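Local coordinates for 30-kDa cleavage and polyadenylation specificity factor 30 (Arabidopsis thaliana, PDB 5ZUU), which recognises m6A-modified RNA through its YTH domain, the part held in this chain, and takes part in pre-mRNA 3'-end formation and poly(A) site selection, at residues L113-T118 and P130-R135; I60-V65 and E146-L151; N25-F30 and N66-F71. One frame throughout, in Å; residues are numbered along the deposited sequence.

From the N terminus, interaction 3 opens at the start of helix 27-36. Interaction 2 opens next, on strand 58-65. Interaction 3 closes directly after it, at the loop into strand 70-77, so the two cross. Interaction 1 opens later, where strand 103-114 ends, and closes at 130-135 in the loop after strand 129-130. Only then does helix 142-154 close interaction 2, which leaves interaction 1 nested inside it. Interactions 3 and 1 follow in series. All three reach the same mixed sheet. Interaction 2 joins it to helix 142-154, while interactions 1 and 3 join its strand ends to segments that meet the RNA.

Interaction 1 of 3, residues L113-T118 and P130-R135; sequences LSFHKT and PVKISR. With nucleotides of chain F.
Phe-115 holds CG anti to its carbonyl carbon (chi1 -70°), which lays the ring against Lys-132 CB. The CB rests over one face of the ring, displaced toward the rim, in a CH-pi contact; CB to ring centroid is 3.7 Å. Lys-132 has CG between its backbone N and carbonyl carbon (chi1 67°), and with the chain extended beyond CG this sends the rest of the side chain along the RNA backbone. Its NZ lies 3.5 Å from OP1 of A8 of chain F. The same phosphate oxygen sits at the ring edge, 3.5 Å from Phe-115 CD2. Replacing this phenylalanine by an alanine would probably strip Lys-132 CB of its CH-pi face and open a gap beside Phe-71, which meets the ring edge-to-face. This is the RNA-facing rim of a YTH domain, where the end of strand 103-114 and the loop after strand 129-130 come together. Pro-130 to Ile-133 form a type I beta turn that presents Lys-132. Water 1 bridges the segments: it donates to Thr-118 OG1 at 2.8 Å and accepts from Lys-132 N at 3.1 Å. Thr-118 OG1 in turn donates to Phe-115 O, which also takes Thr-118 N from the same face of its plane. Thr-118 OG1 also touches Val-131 CG2 at 3.8 Å. Past the turn, Ser-134 OG donates to Val-131 O at 2.6 Å, and Ser-134 N makes a weak hydrogen bond to O2' of C6 of chain F. Arg-135 lays one face of its guanidinium over that base, with NH1 3.3 Å from its C4.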
loop_
_atom_site.group_PDB
_atom_site.type_symbol
_atom_site.label_atom_id
_atom_site.label_comp_id
_atom_site.label_asym_id
_atom_site.label_seq_id
_atom_site.Cartn_x
_atom_site.Cartn_y
_atom_site.Cartn_z
ATOM N N LEU A 113 4.161 -8.131 8.430
ATOM C CA LEU A 113 4.396 -9.403 7.796
ATOM C C LEU A 113 5.901 -9.539 7.557
ATOM O O LEU A 113 6.515 -8.837 6.741
ATOM C CB LEU A 113 3.645 -9.490 6.492
ATOM C CG LEU A 113 3.918 -10.749 5.653
ATOM C CD1 LEU A 113 3.339 -11.975 6.337
ATOM C CD2 LEU A 113 3.286 -10.594 4.273
ATOM N N SER A 114 6.515 -10.401 8.324
ATOM C CA SER A 114 7.943 -10.666 8.202
ATOM C C SER A 114 8.320 -11.239 6.843
ATOM O O SER A 114 7.597 -12.063 6.286
ATOM C CB SER A 114 8.329 -11.701 9.283
ATOM O OG SER A 114 9.614 -12.179 9.023
ATOM N N PHE A 115 9.463 -10.810 6.330
ATOM C CA PHE A 115 10.033 -11.300 5.070
ATOM C C PHE A 115 10.351 -12.813 5.140
ATOM O O PHE A 115 10.327 -13.507 4.119
ATOM C CB PHE A 115 11.343 -10.540 4.679
ATOM C CG PHE A 115 11.171 -9.078 4.256
ATOM C CD1 PHE A 115 9.968 -8.543 3.862
ATOM C CD2 PHE A 115 12.302 -8.221 4.207
ATOM C CE1 PHE A 115 9.852 -7.206 3.496
ATOM C CE2 PHE A 115 12.166 -6.886 3.823
ATOM C CZ PHE A 115 10.947 -6.397 3.450
ATOM N N HIS A 116 10.694 -13.294 6.328
ATOM C CA HIS A 116 10.937 -14.736 6.571
ATOM C C HIS A 116 9.744 -15.509 6.066
ATOM O O HIS A 116 9.875 -16.537 5.337
ATOM C CB HIS A 116 11.169 -14.998 8.070
ATOM C CG HIS A 116 11.707 -16.369 8.352
ATOM N ND1 HIS A 116 12.838 -16.869 7.715
ATOM C CD2 HIS A 116 11.217 -17.380 9.114
ATOM C CE1 HIS A 116 13.030 -18.122 8.112
ATOM N NE2 HIS A 116 12.080 -18.439 8.978
ATOM N N LYS A 117 8.567 -14.976 6.376
ATOM C CA LYS A 117 7.326 -15.626 5.974
ATOM C C LYS A 117 6.979 -15.554 4.506
ATOM O O LYS A 117 6.146 -16.306 4.086
ATOM C CB LYS A 117 6.147 -15.116 6.786
ATOM C CG LYS A 117 6.242 -15.556 8.214
ATOM C CD LYS A 117 5.118 -14.880 8.965
ATOM C CE LYS A 117 5.204 -15.080 10.464
ATOM N NZ LYS A 117 4.270 -14.049 11.029
ATOM N N THR A 118 7.627 -14.690 3.744
ATOM C CA THR A 118 7.475 -14.584 2.313
ATOM C C THR A 118 8.608 -15.169 1.536
ATOM O O THR A 118 8.691 -14.956 0.341
ATOM C CB THR A 118 7.350 -13.106 1.861
ATOM O OG1 THR A 118 8.619 -12.463 1.921
ATOM C CG2 THR A 118 6.425 -12.367 2.718
ATOM N N PRO A 130 13.264 -13.079 -4.847
ATOM C CA PRO A 130 12.280 -13.156 -3.776
ATOM C C PRO A 130 11.574 -11.832 -3.629
ATOM O O PRO A 130 12.178 -10.805 -3.838
ATOM C CB PRO A 130 13.091 -13.481 -2.514
ATOM C CG PRO A 130 14.488 -13.563 -2.926
ATOM C CD PRO A 130 14.586 -13.582 -4.425
ATOM N N VAL A 131 10.282 -11.849 -3.352
ATOM C CA VAL A 131 9.520 -10.594 -3.333
ATOM C C VAL A 131 10.008 -9.529 -2.360
ATOM O O VAL A 131 9.694 -8.362 -2.554
ATOM C CB VAL A 131 8.040 -10.834 -3.079
ATOM C CG1 VAL A 131 7.467 -11.708 -4.183
ATOM C CG2 VAL A 131 7.793 -11.480 -1.706
ATOM N N LYS A 132 10.745 -9.914 -1.296
ATOM C CA LYS A 132 11.365 -8.927 -0.396
ATOM C C LYS A 132 12.329 -7.964 -1.106
ATOM O O LYS A 132 12.465 -6.833 -0.673
ATOM C CB LYS A 132 12.048 -9.549 0.819
ATOM C CG LYS A 132 13.275 -10.395 0.544
ATOM C CD LYS A 132 14.148 -10.446 1.765
ATOM C CE LYS A 132 15.333 -11.386 1.541
ATOM N NZ LYS A 132 16.053 -11.458 2.832
ATOM N N ILE A 133 12.967 -8.450 -2.180
ATOM C CA ILE A 133 13.848 -7.647 -3.062
ATOM C C ILE A 133 12.989 -6.955 -4.112
ATOM O O ILE A 133 12.779 -7.461 -5.216
ATOM C CB ILE A 133 14.937 -8.532 -3.738
ATOM C CG1 ILE A 133 15.582 -9.400 -2.665
ATOM C CG2 ILE A 133 15.961 -7.665 -4.477
ATOM C CD1 ILE A 133 16.881 -10.070 -3.050
ATOM N N SER A 134 12.377 -5.873 -3.690
ATOM C CA SER A 134 11.438 -5.085 -4.470
ATOM C C SER A 134 11.755 -3.627 -4.219
ATOM O O SER A 134 11.751 -3.194 -3.069
ATOM C CB SER A 134 9.993 -5.397 -4.061
ATOM O OG SER A 134 9.591 -6.668 -4.524
ATOM N N ARG A 135 12.158 -2.900 -5.272
ATOM C CA ARG A 135 12.292 -1.436 -5.210
ATOM C C ARG A 135 10.919 -0.804 -5.205
ATOM O O ARG A 135 9.911 -1.456 -5.451
ATOM C CB ARG A 135 13.184 -0.903 -6.354
ATOM C CG ARG A 135 14.669 -1.265 -6.186
ATOM C CD ARG A 135 15.626 -0.394 -7.018
ATOM N NE ARG A 135 17.094 -0.349 -6.670
ATOM C CZ ARG A 135 17.917 -1.338 -6.923
ATOM N NH1 ARG A 135 19.193 -1.277 -6.662
ATOM N NH2 ARG A 135 17.434 -2.453 -7.433
ATOM P P C F 6 14.006 2.010 -2.869
ATOM O OP1 C F 6 15.452 1.819 -2.986
ATOM O OP2 C F 6 13.175 2.035 -4.099
ATOM O "O5'" C F 6 13.397 0.834 -1.958
ATOM C "C5'" C F 6 14.259 0.072 -1.106
ATOM C "C4'" C F 6 14.285 -1.372 -1.545
ATOM O "O4'" C F 6 14.912 -1.476 -2.845
ATOM C "C3'" C F 6 15.064 -2.329 -0.652
ATOM O "O3'" C F 6 14.241 -2.743 0.431
ATOM C "C2'" C F 6 15.390 -3.441 -1.622
ATOM O "O2'" C F 6 14.304 -4.325 -1.835
ATOM C "C1'" C F 6 15.718 -2.641 -2.880
ATOM N N1 C F 6 17.130 -2.222 -3.014
ATOM C C2 C F 6 18.086 -3.201 -3.304
ATOM O O2 C F 6 17.730 -4.384 -3.378
ATOM N N3 C F 6 19.371 -2.834 -3.504
ATOM C C4 C F 6 19.711 -1.543 -3.446
ATOM N N4 C F 6 20.989 -1.232 -3.635
ATOM C C5 C F 6 18.755 -0.517 -3.161
ATOM C C6 C F 6 17.486 -0.900 -2.960
ATOM P P U F 7 14.837 -3.041 1.857
ATOM O OP1 U F 7 13.709 -3.288 2.740
ATOM O OP2 U F 7 15.805 -2.061 2.235
ATOM O "O5'" U F 7 15.634 -4.406 1.678
ATOM C "C5'" U F 7 14.902 -5.596 1.400
ATOM C "C4'" U F 7 15.851 -6.694 1.033
ATOM O "O4'" U F 7 16.612 -6.324 -0.143
ATOM C "C3'" U F 7 16.889 -6.988 2.094
ATOM O "O3'" U F 7 16.323 -7.947 2.966
ATOM C "C2'" U F 7 18.018 -7.585 1.290
ATOM O "O2'" U F 7 17.736 -8.903 0.875
ATOM C "C1'" U F 7 17.969 -6.717 0.045
ATOM N N1 U F 7 18.805 -5.515 0.058
ATOM C C2 U F 7 20.148 -5.648 -0.258
ATOM O O2 U F 7 20.700 -6.734 -0.410
ATOM N N3 U F 7 20.833 -4.465 -0.346
ATOM C C4 U F 7 20.324 -3.191 -0.205
ATOM O O4 U F 7 21.067 -2.224 -0.359
ATOM C C5 U F 7 18.934 -3.138 0.132
ATOM C C6 U F 7 18.237 -4.274 0.231
ATOM P P A F 8 16.556 -7.854 4.508
ATOM O OP1 A F 8 15.643 -8.853 5.149
ATOM O OP2 A F 8 16.515 -6.433 4.938
ATOM O "O5'" A F 8 17.905 -8.655 4.652
ATOM C "C5'" A F 8 19.075 -7.970 4.730
ATOM C "C4'" A F 8 20.189 -8.863 4.290
ATOM O "O4'" A F 8 20.567 -8.473 2.945
ATOM C "C3'" A F 8 21.408 -8.631 5.172
ATOM O "O3'" A F 8 21.455 -9.640 6.168
ATOM C "C2'" A F 8 22.540 -8.460 4.183
ATOM O "O2'" A F 8 23.108 -9.662 3.684
ATOM C "C1'" A F 8 21.810 -7.814 3.009
ATOM N N9 A F 8 21.631 -6.344 3.023
ATOM C C8 A F 8 20.530 -5.526 3.188
ATOM N N7 A F 8 20.787 -4.251 3.019
ATOM C C5 A F 8 22.141 -4.224 2.719
ATOM C C6 A F 8 23.017 -3.174 2.415
ATOM N N6 A F 8 22.650 -1.893 2.385
ATOM N N1 A F 8 24.311 -3.484 2.184
ATOM C C2 A F 8 24.680 -4.773 2.208
ATOM N N3 A F 8 23.948 -5.850 2.467
ATOM C C4 A F 8 22.671 -5.505 2.709
HETATM O O HOH W 1 10.702 -12.735 0.040
#

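Interaction 2 of 3, residues I60-V65 and E146-L151; sequences ILIFSV and EQLASL
Gln-147 O, just before the Leu-148 that meets Ile-62, is gripped by two donors of the helix. Ser-150 OG donates to it at 2.8 Å and Leu-151 N at 3.2 Å, both from the same face of the carbonyl plane. The serine hydroxyl is thus turned back onto its own helix, on the side away from the strand. No hydrogen bond crosses the contact; the side chains meet through apolar carbons. Ile-62 reaches out from the strand with CG1 beside its backbone N and an extended end (chi2 171°). This carries CD1 to the helix, where it lies 4.0 Å from Leu-148 CD2. Leu-148 holds CG anti to its backbone N (chi1 -180°), which brings its CD2 methyl against Ile-62. That CD2 also meets Ile-62 CG2, at 4.2 Å, so one methyl of the leucine meets both methyls of the isoleucine. The same Ile-62 CD1 faces the helix backbone at Ala-149 N, 4.2 Å away. The small Ala-149 CB is a looser neighbour at 4.5 Å. All three residues are buried. Phe-71 of strand 70-77 packs on both Ile-62 and Leu-148, and Thr-118 and Leu-121 add to the cover of the leucine. Helix 142-154 thus lies against one face of the mixed sheet, over strand 58-65, which runs between strands 17-24 and 70-77.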
loop_
_atom_site.group_PDB
_atom_site.type_symbol
_atom_site.label_atom_id
_atom_site.label_comp_id
_atom_site.label_asym_id
_atom_site.label_seq_id
_atom_site.Cartn_x
_atom_site.Cartn_y
_atom_site.Cartn_z
ATOM N N ILE A 60 -3.589 -2.446 -6.096
ATOM C CA ILE A 60 -3.246 -2.769 -4.730
ATOM C C ILE A 60 -1.763 -2.487 -4.463
ATOM O O ILE A 60 -0.886 -3.050 -5.122
ATOM C CB ILE A 60 -3.615 -4.235 -4.394
ATOM C CG1 ILE A 60 -5.093 -4.483 -4.741
ATOM C CG2 ILE A 60 -3.320 -4.547 -2.897
ATOM C CD1 ILE A 60 -6.065 -3.516 -4.077
ATOM N N LEU A 61 -1.504 -1.598 -3.509
ATOM C CA LEU A 61 -0.143 -1.160 -3.107
ATOM C C LEU A 61 0.217 -1.840 -1.804
ATOM O O LEU A 61 -0.372 -1.560 -0.783
ATOM C CB LEU A 61 -0.174 0.349 -2.900
ATOM C CG LEU A 61 -0.720 1.143 -4.107
ATOM C CD1 LEU A 61 -0.720 2.600 -3.788
ATOM C CD2 LEU A 61 0.128 0.913 -5.362
ATOM N N ILE A 62 1.211 -2.715 -1.845
ATOM C CA ILE A 62 1.714 -3.419 -0.716
ATOM C C ILE A 62 2.933 -2.689 -0.194
ATOM O O ILE A 62 3.995 -2.713 -0.831
ATOM C CB ILE A 62 2.074 -4.869 -1.133
ATOM C CG1 ILE A 62 0.824 -5.586 -1.646
ATOM C CG2 ILE A 62 2.704 -5.648 0.010
ATOM C CD1 ILE A 62 1.084 -6.976 -2.299
ATOM N N PHE A 63 2.827 -2.112 1.008
ATOM C CA PHE A 63 3.833 -1.228 1.577
ATOM C C PHE A 63 4.864 -1.936 2.358
ATOM O O PHE A 63 4.598 -2.862 3.061
ATOM C CB PHE A 63 3.225 -0.176 2.521
ATOM C CG PHE A 63 2.704 1.004 1.811
ATOM C CD1 PHE A 63 1.655 0.854 0.878
ATOM C CD2 PHE A 63 3.239 2.282 2.029
ATOM C CE1 PHE A 63 1.129 1.961 0.207
ATOM C CE2 PHE A 63 2.734 3.381 1.349
ATOM C CZ PHE A 63 1.678 3.231 0.437
ATOM N N SER A 64 6.052 -1.420 2.301
ATOM C CA SER A 64 7.101 -1.877 3.144
ATOM C C SER A 64 8.070 -0.782 3.409
ATOM O O SER A 64 8.643 -0.197 2.447
ATOM C CB SER A 64 7.769 -3.055 2.526
ATOM O OG SER A 64 8.984 -3.351 3.247
ATOM N N VAL A 65 8.293 -0.490 4.699
ATOM C CA VAL A 65 9.342 0.466 5.101
ATOM C C VAL A 65 10.780 -0.140 4.947
ATOM O O VAL A 65 11.049 -1.217 5.431
ATOM C CB VAL A 65 9.107 0.988 6.520
ATOM C CG1 VAL A 65 10.212 1.923 6.920
ATOM C CG2 VAL A 65 7.752 1.696 6.599
ATOM N N GLU A 146 -1.272 -11.552 -5.542
ATOM C CA GLU A 146 -2.388 -12.100 -4.802
ATOM C C GLU A 146 -1.922 -13.066 -3.642
ATOM O O GLU A 146 -2.404 -12.965 -2.568
ATOM C CB GLU A 146 -3.274 -12.780 -5.809
ATOM C CG GLU A 146 -4.566 -13.358 -5.288
ATOM C CD GLU A 146 -5.282 -14.033 -6.454
ATOM O OE1 GLU A 146 -4.658 -14.937 -7.114
ATOM O OE2 GLU A 146 -6.404 -13.596 -6.774
ATOM N N GLN A 147 -0.908 -13.893 -3.861
ATOM C CA GLN A 147 -0.307 -14.658 -2.801
ATOM C C GLN A 147 0.302 -13.845 -1.711
ATOM O O GLN A 147 0.110 -14.181 -0.542
ATOM C CB GLN A 147 0.753 -15.656 -3.323
ATOM C CG GLN A 147 0.167 -16.707 -4.257
ATOM C CD GLN A 147 -0.975 -17.489 -3.602
ATOM O OE1 GLN A 147 -0.866 -17.870 -2.437
ATOM N NE2 GLN A 147 -2.076 -17.709 -4.324
ATOM N N LEU A 148 1.052 -12.787 -2.067
ATOM C CA LEU A 148 1.651 -11.943 -1.082
ATOM C C LEU A 148 0.600 -11.180 -0.288
ATOM O O LEU A 148 0.703 -11.114 0.917
ATOM C CB LEU A 148 2.626 -10.993 -1.722
ATOM C CG LEU A 148 3.366 -10.022 -0.793
ATOM C CD1 LEU A 148 4.113 -10.793 0.256
ATOM C CD2 LEU A 148 4.339 -9.151 -1.591
ATOM N N ALA A 149 -0.388 -10.614 -0.940
ATOM C CA ALA A 149 -1.485 -9.969 -0.194
ATOM C C ALA A 149 -2.201 -10.995 0.719
ATOM O O ALA A 149 -2.508 -10.726 1.868
ATOM C CB ALA A 149 -2.507 -9.363 -1.142
ATOM N N SER A 150 -2.438 -12.202 0.228
ATOM C CA SER A 150 -3.088 -13.181 1.087
ATOM C C SER A 150 -2.298 -13.431 2.405
ATOM O O SER A 150 -2.921 -13.622 3.445
ATOM C CB SER A 150 -3.426 -14.458 0.311
ATOM O OG SER A 150 -2.323 -15.292 0.421
ATOM N N LEU A 151 -0.958 -13.358 2.381
ATOM C CA LEU A 151 -0.166 -13.518 3.600
ATOM C C LEU A 151 -0.400 -12.371 4.602
ATOM O O LEU A 151 -0.324 -12.564 5.842
ATOM C CB LEU A 151 1.342 -13.604 3.311
ATOM C CG LEU A 151 1.748 -14.822 2.495
ATOM C CD1 LEU A 151 3.200 -14.745 2.040
ATOM C CD2 LEU A 151 1.498 -16.133 3.246
#

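Interaction 3 of 3, residues N25-F30 and N66-F71; sequences NNRENF and NRTRHF. With nucleotides of chain F.
Arg-27 sets its guanidinium obliquely against the methyl of Thr-68, with NH2 3.3 Å from CG2. The arginine chain is extended from CG to NE, which lets it span from the helix start to the loop. Its charge is met by Glu-112 through NH1, and Thr-68 OG1 is hydrogen-bonded to Val-65 O and to Gln-72 NE2. Thr-68 O accepts from His-70 ND1 at 2.7 Å, a nearly straight bond (174°) in the plane of the ring. Asn-25 and Asn-66 lie side by side and point the same way, their amide planes 80° apart. Asn-25 OD1 and Asn-66 ND2 approach to 3.2 Å, but the angle is too poor for a hydrogen bond. Each OD1 has a weak hydrogen bond to a modified residue of the bound molecule, probably the m6A nucleotide. Asn-26 is the N-cap of helix 27-36: its OD1 accepts from Asn-29 N at 2.7 Å. In the same loop as Thr-68, Arg-67 NH1 donates to N7 of G9 of chain F at 3.1 Å, and Arg-67 N to OP1 of U7 of chain F. Arg-69 donates from both NH2 (2.8 Å) and NH1 to OP2 of G9 of chain F, at its guanidinium edge. Together these contacts fit the RNA-binding surface of a YTH domain.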
loop_
_atom_site.group_PDB
_atom_site.type_symbol
_atom_site.label_atom_id
_atom_site.label_comp_id
_atom_site.label_asym_id
_atom_site.label_seq_id
_atom_site.Cartn_x
_atom_site.Cartn_y
_atom_site.Cartn_z
ATOM N N ASN A 25 11.282 5.237 2.980
ATOM C CA ASN A 25 12.565 5.390 3.658
ATOM C C ASN A 25 12.369 5.439 5.123
ATOM O O ASN A 25 13.338 5.274 5.822
ATOM C CB ASN A 25 13.202 6.765 3.376
ATOM C CG ASN A 25 13.931 6.833 2.080
ATOM O OD1 ASN A 25 14.362 5.815 1.518
ATOM N ND2 ASN A 25 14.076 8.037 1.577
ATOM N N ASN A 26 11.161 5.787 5.602
ATOM C CA ASN A 26 10.924 5.956 7.024
ATOM C C ASN A 26 9.489 5.569 7.427
ATOM O O ASN A 26 8.594 5.563 6.577
ATOM C CB ASN A 26 11.244 7.437 7.397
ATOM C CG ASN A 26 10.344 8.435 6.663
ATOM O OD1 ASN A 26 9.137 8.399 6.799
ATOM N ND2 ASN A 26 10.939 9.313 5.845
ATOM N N ARG A 27 9.269 5.246 8.710
ATOM C CA ARG A 27 7.908 4.974 9.210
ATOM C C ARG A 27 7.067 6.223 9.278
ATOM O O ARG A 27 5.832 6.193 9.127
ATOM C CB ARG A 27 7.897 4.379 10.594
ATOM C CG ARG A 27 8.440 2.994 10.631
ATOM C CD ARG A 27 8.027 2.274 11.920
ATOM N NE ARG A 27 8.597 0.940 11.868
ATOM C CZ ARG A 27 7.963 -0.185 11.541
ATOM N NH1 ARG A 27 6.669 -0.233 11.303
ATOM N NH2 ARG A 27 8.667 -1.312 11.526
ATOM N N GLU A 28 7.705 7.346 9.505
ATOM C CA GLU A 28 6.904 8.558 9.715
ATOM C C GLU A 28 5.993 8.749 8.541
ATOM O O GLU A 28 4.831 9.018 8.762
ATOM C CB GLU A 28 7.740 9.809 9.943
ATOM C CG GLU A 28 8.614 9.747 11.191
ATOM C CD GLU A 28 10.010 9.146 10.952
ATOM O OE1 GLU A 28 11.025 9.894 11.034
ATOM O OE2 GLU A 28 10.102 7.923 10.689
ATOM N N ASN A 29 6.470 8.637 7.300
ATOM C CA ASN A 29 5.589 8.867 6.133
ATOM C C ASN A 29 4.470 7.835 6.002
ATOM O O ASN A 29 3.393 8.137 5.672
ATOM C CB ASN A 29 6.381 9.000 4.838
ATOM C CG ASN A 29 7.218 10.279 4.781
ATOM O OD1 ASN A 29 8.056 10.447 3.919
ATOM N ND2 ASN A 29 6.981 11.148 5.693
ATOM N N PHE A 30 4.825 6.605 6.244
ATOM C CA PHE A 30 3.862 5.535 6.240
ATOM C C PHE A 30 2.725 5.808 7.246
ATOM O O PHE A 30 1.543 5.644 6.954
ATOM C CB PHE A 30 4.608 4.228 6.535
ATOM C CG PHE A 30 3.716 3.119 6.986
ATOM C CD1 PHE A 30 2.686 2.692 6.175
ATOM C CD2 PHE A 30 3.901 2.508 8.265
ATOM C CE1 PHE A 30 1.867 1.650 6.587
ATOM C CE2 PHE A 30 3.103 1.471 8.666
ATOM C CZ PHE A 30 2.062 1.058 7.823
ATOM N N ASN A 66 11.667 0.583 4.246
ATOM C CA ASN A 66 13.058 0.158 4.034
ATOM C C ASN A 66 13.688 -0.288 5.367
ATOM O O ASN A 66 13.505 0.348 6.396
ATOM C CB ASN A 66 13.946 1.295 3.482
ATOM C CG ASN A 66 13.533 1.791 2.114
ATOM O OD1 ASN A 66 12.522 1.364 1.544
ATOM N ND2 ASN A 66 14.366 2.661 1.544
ATOM N N ARG A 67 14.420 -1.371 5.307
ATOM C CA ARG A 67 15.199 -1.875 6.415
ATOM C C ARG A 67 14.405 -2.472 7.578
ATOM O O ARG A 67 15.012 -3.022 8.461
ATOM C CB ARG A 67 16.257 -0.828 6.900
ATOM C CG ARG A 67 17.237 -0.449 5.773
ATOM C CD ARG A 67 18.503 0.291 6.176
ATOM N NE ARG A 67 19.416 -0.497 7.010
ATOM C CZ ARG A 67 20.415 -1.290 6.599
ATOM N NH1 ARG A 67 21.162 -1.897 7.512
ATOM N NH2 ARG A 67 20.692 -1.498 5.330
ATOM N N THR A 68 13.074 -2.429 7.566
ATOM C CA THR A 68 12.306 -3.036 8.675
ATOM C C THR A 68 12.124 -4.553 8.575
ATOM O O THR A 68 11.564 -5.145 9.483
ATOM C CB THR A 68 10.875 -2.494 8.782
ATOM O OG1 THR A 68 10.177 -2.842 7.584
ATOM C CG2 THR A 68 10.860 -1.020 9.057
ATOM N N ARG A 69 12.536 -5.160 7.460
ATOM C CA ARG A 69 12.478 -6.636 7.271
ATOM C C ARG A 69 10.996 -7.111 7.227
ATOM O O ARG A 69 10.691 -8.289 7.495
ATOM C CB ARG A 69 13.260 -7.415 8.385
ATOM C CG ARG A 69 14.731 -7.131 8.470
ATOM C CD ARG A 69 15.341 -7.800 9.688
ATOM N NE ARG A 69 16.646 -7.232 9.993
ATOM C CZ ARG A 69 17.800 -7.626 9.450
ATOM N NH1 ARG A 69 17.856 -8.638 8.586
ATOM N NH2 ARG A 69 18.917 -6.998 9.749
ATOM N N HIS A 70 10.075 -6.204 6.950
ATOM C CA HIS A 70 8.644 -6.538 7.004
ATOM C C HIS A 70 7.867 -5.768 5.880
ATOM O O HIS A 70 8.311 -4.669 5.418
ATOM C CB HIS A 70 8.024 -6.140 8.376
ATOM C CG HIS A 70 8.398 -7.026 9.520
ATOM N ND1 HIS A 70 9.627 -6.957 10.151
ATOM C CD2 HIS A 70 7.684 -7.961 10.190
ATOM C CE1 HIS A 70 9.663 -7.830 11.141
ATOM N NE2 HIS A 70 8.495 -8.463 11.176
ATOM N N PHE A 71 6.708 -6.332 5.507
ATOM C CA PHE A 71 5.629 -5.600 4.873
ATOM C C PHE A 71 4.695 -5.144 5.957
ATOM O O PHE A 71 4.468 -5.908 6.877
ATOM C CB PHE A 71 4.880 -6.458 3.862
ATOM C CG PHE A 71 5.728 -6.902 2.686
ATOM C CD1 PHE A 71 5.961 -6.045 1.596
ATOM C CD2 PHE A 71 6.331 -8.179 2.675
ATOM C CE1 PHE A 71 6.767 -6.465 0.532
ATOM C CE2 PHE A 71 7.145 -8.607 1.601
ATOM C CZ PHE A 71 7.358 -7.753 0.543
ATOM P P G F 9 21.790 -9.214 7.619
ATOM O OP1 G F 9 21.921 -10.437 8.438
ATOM O OP2 G F 9 20.877 -8.136 8.036
ATOM O "O5'" G F 9 23.240 -8.599 7.428
ATOM C "C5'" G F 9 23.840 -7.830 8.476
ATOM C "C4'" G F 9 25.256 -7.554 8.066
ATOM O "O4'" G F 9 25.211 -7.137 6.671
ATOM C "C3'" G F 9 25.988 -6.452 8.825
ATOM O "O3'" G F 9 26.821 -6.929 9.898
ATOM C "C2'" G F 9 26.925 -5.920 7.759
ATOM O "O2'" G F 9 28.021 -6.829 8.005
ATOM C "C1'" G F 9 26.025 -5.998 6.497
ATOM N N9 G F 9 25.173 -4.833 6.188
ATOM C C8 G F 9 23.815 -4.684 6.367
ATOM N N7 G F 9 23.378 -3.502 6.019
ATOM C C5 G F 9 24.508 -2.836 5.566
ATOM C C6 G F 9 24.675 -1.503 5.099
ATOM O O6 G F 9 23.823 -0.631 4.939
ATOM N N1 G F 9 25.993 -1.244 4.754
ATOM C C2 G F 9 27.023 -2.136 4.862
ATOM N N2 G F 9 28.230 -1.691 4.490
ATOM N N3 G F 9 26.896 -3.360 5.329
ATOM C C4 G F 9 25.621 -3.647 5.653
ATOM P P U F 7 14.837 -3.041 1.857
ATOM O OP1 U F 7 13.709 -3.288 2.740
ATOM O OP2 U F 7 15.805 -2.061 2.235
ATOM O "O5'" U F 7 15.634 -4.406 1.678
ATOM C "C5'" U F 7 14.902 -5.596 1.400
ATOM C "C4'" U F 7 15.851 -6.694 1.033
ATOM O "O4'" U F 7 16.612 -6.324 -0.143
ATOM C "C3'" U F 7 16.889 -6.988 2.094
ATOM O "O3'" U F 7 16.323 -7.947 2.966
ATOM C "C2'" U F 7 18.018 -7.585 1.290
ATOM O "O2'" U F 7 17.736 -8.903 0.875
ATOM C "C1'" U F 7 17.969 -6.717 0.045
ATOM N N1 U F 7 18.805 -5.515 0.058
ATOM C C2 U F 7 20.148 -5.648 -0.258
ATOM O O2 U F 7 20.700 -6.734 -0.410
ATOM N N3 U F 7 20.833 -4.465 -0.346
ATOM C C4 U F 7 20.324 -3.191 -0.205
ATOM O O4 U F 7 21.067 -2.224 -0.359
ATOM C C5 U F 7 18.934 -3.138 0.132
ATOM C C6 U F 7 18.237 -4.274 0.231
ATOM P P C F 6 14.006 2.010 -2.869
ATOM O OP1 C F 6 15.452 1.819 -2.986
ATOM O OP2 C F 6 13.175 2.035 -4.099
ATOM O "O5'" C F 6 13.397 0.834 -1.958
ATOM C "C5'" C F 6 14.259 0.072 -1.106
ATOM C "C4'" C F 6 14.285 -1.372 -1.545
ATOM O "O4'" C F 6 14.912 -1.476 -2.845
ATOM C "C3'" C F 6 15.064 -2.329 -0.652
ATOM O "O3'" C F 6 14.241 -2.743 0.431
ATOM C "C2'" C F 6 15.390 -3.441 -1.622
ATOM O "O2'" C F 6 14.304 -4.325 -1.835
ATOM C "C1'" C F 6 15.718 -2.641 -2.880
ATOM N N1 C F 6 17.130 -2.222 -3.014
ATOM C C2 C F 6 18.086 -3.201 -3.304
ATOM O O2 C F 6 17.730 -4.384 -3.378
ATOM N N3 C F 6 19.371 -2.834 -3.504
ATOM C C4 C F 6 19.711 -1.543 -3.446
ATOM N N4 C F 6 20.989 -1.232 -3.635
ATOM C C5 C F 6 18.755 -0.517 -3.161
ATOM C C6 C F 6 17.486 -0.900 -2.960
#